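Local structure of phosphatase (Thermotoga maritima, 1NF2) at residues W102-I106 with L136-V140; R43-S47 with Y105-L110. The protein probably works as a magnesium-dependent phosphatase of the haloacid dehalogenase (HAD) family, with a separate substrate-binding domain set over its core. All blocks are in the same frame, centred on the assembly; numbering follows the deposited sequence.

Contact 1. Residues W102-I106 with L136-V140; sequences WQAYI and LSELV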
loop_
_atom_site.group_PDB
_atom_site.type_symbol
_atom_site.label_atom_id
_atom_site.label_comp_id
_atom_site.label_asym_id
_atom_site.label_seq_id
_atom_site.Cartn_x
_atom_site.Cartn_y
_atom_site.Cartn_z
ATOM N N TRP A 102 -1.030 -8.050 -19.561
ATOM C CA TRP A 102 -1.658 -7.783 -18.283
ATOM C C TRP A 102 -1.394 -8.877 -17.266
ATOM O O TRP A 102 -1.152 -10.033 -17.617
ATOM C CB TRP A 102 -3.167 -7.612 -18.460
ATOM C CG TRP A 102 -3.841 -8.821 -19.018
ATOM C CD1 TRP A 102 -3.800 -9.263 -20.310
ATOM C CD2 TRP A 102 -4.664 -9.748 -18.302
ATOM N NE1 TRP A 102 -4.553 -10.405 -20.443
ATOM C CE2 TRP A 102 -5.094 -10.724 -19.228
ATOM C CE3 TRP A 102 -5.081 -9.844 -16.968
ATOM C CZ2 TRP A 102 -5.922 -11.788 -18.861
ATOM C CZ3 TRP A 102 -5.905 -10.899 -16.602
ATOM C CH2 TRP A 102 -6.319 -11.859 -17.548
ATOM N N GLN A 103 -1.452 -8.481 -16.000
ATOM C CA GLN A 103 -1.235 -9.367 -14.870
ATOM C C GLN A 103 -2.342 -9.094 -13.857
ATOM O O GLN A 103 -2.986 -8.047 -13.903
ATOM C CB GLN A 103 0.136 -9.087 -14.263
ATOM C CG GLN A 103 0.420 -7.608 -14.066
ATOM C CD GLN A 103 1.842 -7.347 -13.609
ATOM O OE1 GLN A 103 2.800 -7.745 -14.274
ATOM N NE2 GLN A 103 1.988 -6.673 -12.471
ATOM N N ALA A 104 -2.569 -10.028 -12.944
ATOM C CA ALA A 104 -3.622 -9.843 -11.954
ATOM C C ALA A 104 -3.189 -10.224 -10.544
ATOM O O ALA A 104 -2.430 -11.172 -10.350
ATOM C CB ALA A 104 -4.854 -10.661 -12.352
ATOM N N TYR A 105 -3.683 -9.471 -9.565
ATOM C CA TYR A 105 -3.397 -9.729 -8.159
ATOM C C TYR A 105 -4.602 -10.457 -7.585
ATOM O O TYR A 105 -5.641 -9.849 -7.333
ATOM C CB TYR A 105 -3.173 -8.412 -7.421
ATOM C CG TYR A 105 -1.827 -7.786 -7.700
ATOM C CD1 TYR A 105 -0.708 -8.143 -6.953
ATOM C CD2 TYR A 105 -1.670 -6.836 -8.707
ATOM C CE1 TYR A 105 0.534 -7.565 -7.194
ATOM C CE2 TYR A 105 -0.430 -6.251 -8.958
ATOM C CZ TYR A 105 0.667 -6.621 -8.194
ATOM O OH TYR A 105 1.896 -6.044 -8.416
ATOM N N ILE A 106 -4.457 -11.762 -7.374
ATOM C CA ILE A 106 -5.556 -12.574 -6.869
ATOM C C ILE A 106 -5.227 -13.295 -5.570
ATOM O O ILE A 106 -4.352 -14.160 -5.533
ATOM C CB ILE A 106 -5.959 -13.625 -7.921
ATOM C CG1 ILE A 106 -6.401 -12.913 -9.202
ATOM C CG2 ILE A 106 -7.045 -14.536 -7.368
ATOM C CD1 ILE A 106 -6.541 -13.838 -10.380
ATOM N N LEU A 136 -5.516 -17.169 -17.045
ATOM C CA LEU A 136 -5.776 -16.133 -16.056
ATOM C C LEU A 136 -7.169 -15.528 -16.206
ATOM O O LEU A 136 -7.807 -15.167 -15.216
ATOM C CB LEU A 136 -4.712 -15.040 -16.160
ATOM C CG LEU A 136 -4.732 -13.940 -15.097
ATOM C CD1 LEU A 136 -4.785 -14.553 -13.701
ATOM C CD2 LEU A 136 -3.486 -13.076 -15.260
ATOM N N SER A 137 -7.647 -15.425 -17.444
ATOM C CA SER A 137 -8.970 -14.860 -17.682
ATOM C C SER A 137 -10.039 -15.596 -16.884
ATOM O O SER A 137 -10.953 -14.968 -16.352
ATOM C CB SER A 137 -9.310 -14.886 -19.180
ATOM O OG SER A 137 -9.231 -16.199 -19.710
ATOM N N GLU A 138 -9.932 -16.919 -16.788
ATOM C CA GLU A 138 -10.917 -17.683 -16.022
ATOM C C GLU A 138 -10.716 -17.493 -14.519
ATOM O O GLU A 138 -11.682 -17.371 -13.757
ATOM C CB GLU A 138 -10.851 -19.178 -16.360
ATOM C CG GLU A 138 -11.602 -20.054 -15.348
ATOM C CD GLU A 138 -11.729 -21.514 -15.766
ATOM O OE1 GLU A 138 -10.718 -22.120 -16.175
ATOM O OE2 GLU A 138 -12.847 -22.062 -15.668
ATOM N N LEU A 139 -9.454 -17.477 -14.102
ATOM C CA LEU A 139 -9.100 -17.303 -12.701
ATOM C C LEU A 139 -9.743 -16.015 -12.171
ATOM O O LEU A 139 -10.457 -16.025 -11.165
ATOM C CB LEU A 139 -7.569 -17.235 -12.571
ATOM C CG LEU A 139 -6.911 -17.564 -11.228
ATOM C CD1 LEU A 139 -7.261 -18.972 -10.854
ATOM C CD2 LEU A 139 -5.398 -17.435 -11.319
ATOM N N VAL A 140 -9.497 -14.909 -12.865
ATOM C CA VAL A 140 -10.039 -13.614 -12.468
ATOM C C VAL A 140 -11.555 -13.550 -12.598
ATOM O O VAL A 140 -12.255 -13.237 -11.636
ATOM C CB VAL A 140 -9.445 -12.471 -13.317
ATOM C CG1 VAL A 140 -10.101 -11.149 -12.941
ATOM C CG2 VAL A 140 -7.942 -12.394 -13.108
#
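Strand 102-105 and the opening turn of helix 136-143 pass 9.7 Å apart at the closest approach of their axes, their N-to-C directions differing by 32°, the CA atoms of Ile-106 and Val-140 being the nearest pair. Alternate residues of the extended chain, Trp-102, Ala-104 and Ile-106, serve the helix, and the side chains that meet are mostly apolar. A chi1 of 61° sets the Trp-102 indole between its own backbone N and carbonyl carbon, and the six-membered ring runs alongside Leu-136, the two side chains pointing in opposite directions: Trp-102 CZ3 lies 3.5 Å from Leu-136 CD2, while Ser-137 N and Val-140 CG2 come to the edge of the ring near its plane. Here the helix covers one face of the mixed six-stranded sheet of the substrate-binding domain, beside helix 85-95, whose Ile-92 also touches Trp-102 and Ser-137. Leu-136 forks, sending CD2 to the indole and CD1 to Ile-106 CD1, at 3.8 Å. Replacing Leu-136 by alanine is likely to deprive the indole and the Ile-106 methyl of their shared neighbour and open a gap under the strand. Ala-104, with a single methyl, fits between the Leu-136 and Val-140 side chains: its CB is 3.6 Å from Val-140 CG2. The longer Ile-106 reaches in two residues further on, its CD1 resting 3.8 Å from Leu-139 CG and pressed tightly, at 3.4 Å, against Val-140 CG2.

Contact 2. Residues R43-S47 with Y105-L110; sequences RMLVS and YIDDVL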
loop_
_atom_site.group_PDB
_atom_site.type_symbol
_atom_site.label_atom_id
_atom_site.label_comp_id
_atom_site.label_asym_id
_atom_site.label_seq_id
_atom_site.Cartn_x
_atom_site.Cartn_y
_atom_site.Cartn_z
ATOM N N ARG A 43 2.190 -1.877 -1.085
ATOM C CA ARG A 43 2.683 -3.197 -1.483
ATOM C C ARG A 43 1.700 -4.312 -1.119
ATOM O O ARG A 43 0.729 -4.082 -0.398
ATOM C CB ARG A 43 4.048 -3.465 -0.824
ATOM C CG ARG A 43 5.032 -2.299 -0.958
ATOM C CD ARG A 43 6.391 -2.591 -0.319
ATOM N NE ARG A 43 7.293 -3.259 -1.248
ATOM C CZ ARG A 43 8.222 -2.642 -1.973
ATOM N NH1 ARG A 43 8.389 -1.332 -1.878
ATOM N NH2 ARG A 43 8.981 -3.340 -2.805
ATOM N N MET A 44 1.954 -5.513 -1.639
ATOM C CA MET A 44 1.113 -6.681 -1.378
ATOM C C MET A 44 1.074 -6.963 0.132
ATOM O O MET A 44 1.933 -6.492 0.874
ATOM C CB MET A 44 1.668 -7.915 -2.117
ATOM C CG MET A 44 1.735 -7.807 -3.647
ATOM S SD MET A 44 2.513 -9.249 -4.468
ATOM C CE MET A 44 1.416 -10.435 -4.018
ATOM N N LEU A 45 0.088 -7.733 0.585
ATOM C CA LEU A 45 -0.023 -8.050 2.008
ATOM C C LEU A 45 1.165 -8.899 2.453
ATOM O O LEU A 45 1.769 -8.644 3.496
ATOM C CB LEU A 45 -1.319 -8.812 2.288
ATOM C CG LEU A 45 -1.956 -8.821 3.689
ATOM C CD1 LEU A 45 -2.379 -10.241 4.019
ATOM C CD2 LEU A 45 -1.013 -8.289 4.750
ATOM N N VAL A 46 1.491 -9.919 1.665
ATOM C CA VAL A 46 2.606 -10.798 1.989
ATOM C C VAL A 46 3.925 -10.045 2.070
ATOM O O VAL A 46 4.730 -10.297 2.966
ATOM C CB VAL A 46 2.760 -11.943 0.960
ATOM C CG1 VAL A 46 1.727 -13.005 1.223
ATOM C CG2 VAL A 46 2.625 -11.402 -0.456
ATOM N N SER A 47 4.146 -9.125 1.136
ATOM C CA SER A 47 5.377 -8.348 1.131
ATOM C C SER A 47 5.480 -7.517 2.403
ATOM O O SER A 47 6.559 -7.382 2.990
ATOM C CB SER A 47 5.419 -7.415 -0.083
ATOM O OG SER A 47 5.319 -8.143 -1.295
ATOM N N TYR A 105 -3.683 -9.471 -9.565
ATOM C CA TYR A 105 -3.397 -9.729 -8.159
ATOM C C TYR A 105 -4.602 -10.457 -7.585
ATOM O O TYR A 105 -5.641 -9.849 -7.333
ATOM C CB TYR A 105 -3.173 -8.412 -7.421
ATOM C CG TYR A 105 -1.827 -7.786 -7.700
ATOM C CD1 TYR A 105 -0.708 -8.143 -6.953
ATOM C CD2 TYR A 105 -1.670 -6.836 -8.707
ATOM C CE1 TYR A 105 0.534 -7.565 -7.194
ATOM C CE2 TYR A 105 -0.430 -6.251 -8.958
ATOM C CZ TYR A 105 0.667 -6.621 -8.194
ATOM O OH TYR A 105 1.896 -6.044 -8.416
ATOM N N ILE A 106 -4.457 -11.762 -7.374
ATOM C CA ILE A 106 -5.556 -12.574 -6.869
ATOM C C ILE A 106 -5.227 -13.295 -5.570
ATOM O O ILE A 106 -4.352 -14.160 -5.533
ATOM C CB ILE A 106 -5.959 -13.625 -7.921
ATOM C CG1 ILE A 106 -6.401 -12.913 -9.202
ATOM C CG2 ILE A 106 -7.045 -14.536 -7.368
ATOM C CD1 ILE A 106 -6.541 -13.838 -10.380
ATOM N N ASP A 107 -5.950 -12.949 -4.511
ATOM C CA ASP A 107 -5.733 -13.566 -3.211
ATOM C C ASP A 107 -4.279 -13.482 -2.777
ATOM O O ASP A 107 -3.709 -14.447 -2.271
ATOM C CB ASP A 107 -6.186 -15.023 -3.235
ATOM C CG ASP A 107 -7.500 -15.223 -2.521
ATOM O OD1 ASP A 107 -7.507 -15.124 -1.275
ATOM O OD2 ASP A 107 -8.524 -15.462 -3.200
ATOM N N ASP A 108 -3.684 -12.318 -3.011
ATOM C CA ASP A 108 -2.305 -12.052 -2.623
ATOM C C ASP A 108 -1.233 -12.799 -3.409
ATOM O O ASP A 108 -0.181 -13.138 -2.869
ATOM C CB ASP A 108 -2.140 -12.314 -1.123
ATOM C CG ASP A 108 -1.252 -11.292 -0.453
ATOM O OD1 ASP A 108 -1.225 -10.134 -0.922
ATOM O OD2 ASP A 108 -0.596 -11.641 0.550
ATOM N N VAL A 109 -1.505 -13.050 -4.688
ATOM C CA VAL A 109 -0.549 -13.721 -5.571
ATOM C C VAL A 109 -0.572 -13.005 -6.922
ATOM O O VAL A 109 -1.642 -12.736 -7.468
ATOM C CB VAL A 109 -0.904 -15.216 -5.786
ATOM C CG1 VAL A 109 0.116 -15.868 -6.721
ATOM C CG2 VAL A 109 -0.924 -15.945 -4.451
ATOM N N LEU A 110 0.602 -12.676 -7.448
ATOM C CA LEU A 110 0.680 -11.986 -8.730
ATOM C C LEU A 110 0.719 -13.026 -9.840
ATOM O O LEU A 110 1.562 -13.927 -9.823
ATOM C CB LEU A 110 1.944 -11.123 -8.816
ATOM C CG LEU A 110 1.896 -9.835 -9.649
ATOM C CD1 LEU A 110 3.317 -9.372 -9.922
ATOM C CD2 LEU A 110 1.163 -10.055 -10.953
#
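With CG anti to its carbonyl carbon (chi1 -61°) and a bend at the last torsion (chi3 63°), Met-44 reaches out to Tyr-105 and then brings its methyl up to the Asp-108 backbone. The sulfur thus lies in the plane of the Tyr-105 ring at its edge, Met-44 SD 3.8 Å from Tyr-105 CE1, a Met-aromatic contact, while Met-44 CE ends 3.3 Å from Asp-108 O. A flexible, unbranched thioether suits this bent path. Asp-107 and Asp-108 both take left-handed backbone angles, forming a turn close to type I' that closes the hairpin between strands 102-105 and 110-112; aspartate tolerates such angles comparatively well. From this turn the Asp-108 carboxylate meets the start of helix 45-55, just after the N-cap residue Met-44. Asp-108 OD1 accepts a hydrogen bond from Leu-45 N through its syn lone pair (3.1 Å, 139° at the hydrogen) and also bonds Tyr-65 OH; a weak bond from Val-46 N to OD2 is less certain. Next door, Arg-43 pairs with the magnesium ligand Asp-10. A negative group facing the first amides of a helix would be favoured by the helix dipole, consistent with a polar tie, backed by the Met-44 packing, between the hairpin tip of the substrate-binding domain and the catalytic core.

In the fold
From the N terminus, the chain first supplies 43-47, at the start of helix 45-55 in the HAD core, adds the core strands 62-64, 69-72 and 76-80, and only then crosses to the substrate-binding domain. Contact 2 closes a long loop when the hairpin tip at 105-110 comes back to that helix. Contact 1 opens before this loop is complete, at 102-106, and closes its own shorter loop at helix 136-143, so the two overlap along the chain through Tyr-105 and Ile-106. These neighbours divide the work, Tyr-105 serving contact 2 and Ile-106 contact 1. Contact 1 thus joins sheet and helix within one domain, whereas contact 2 ties that domain to the magnesium-bearing core.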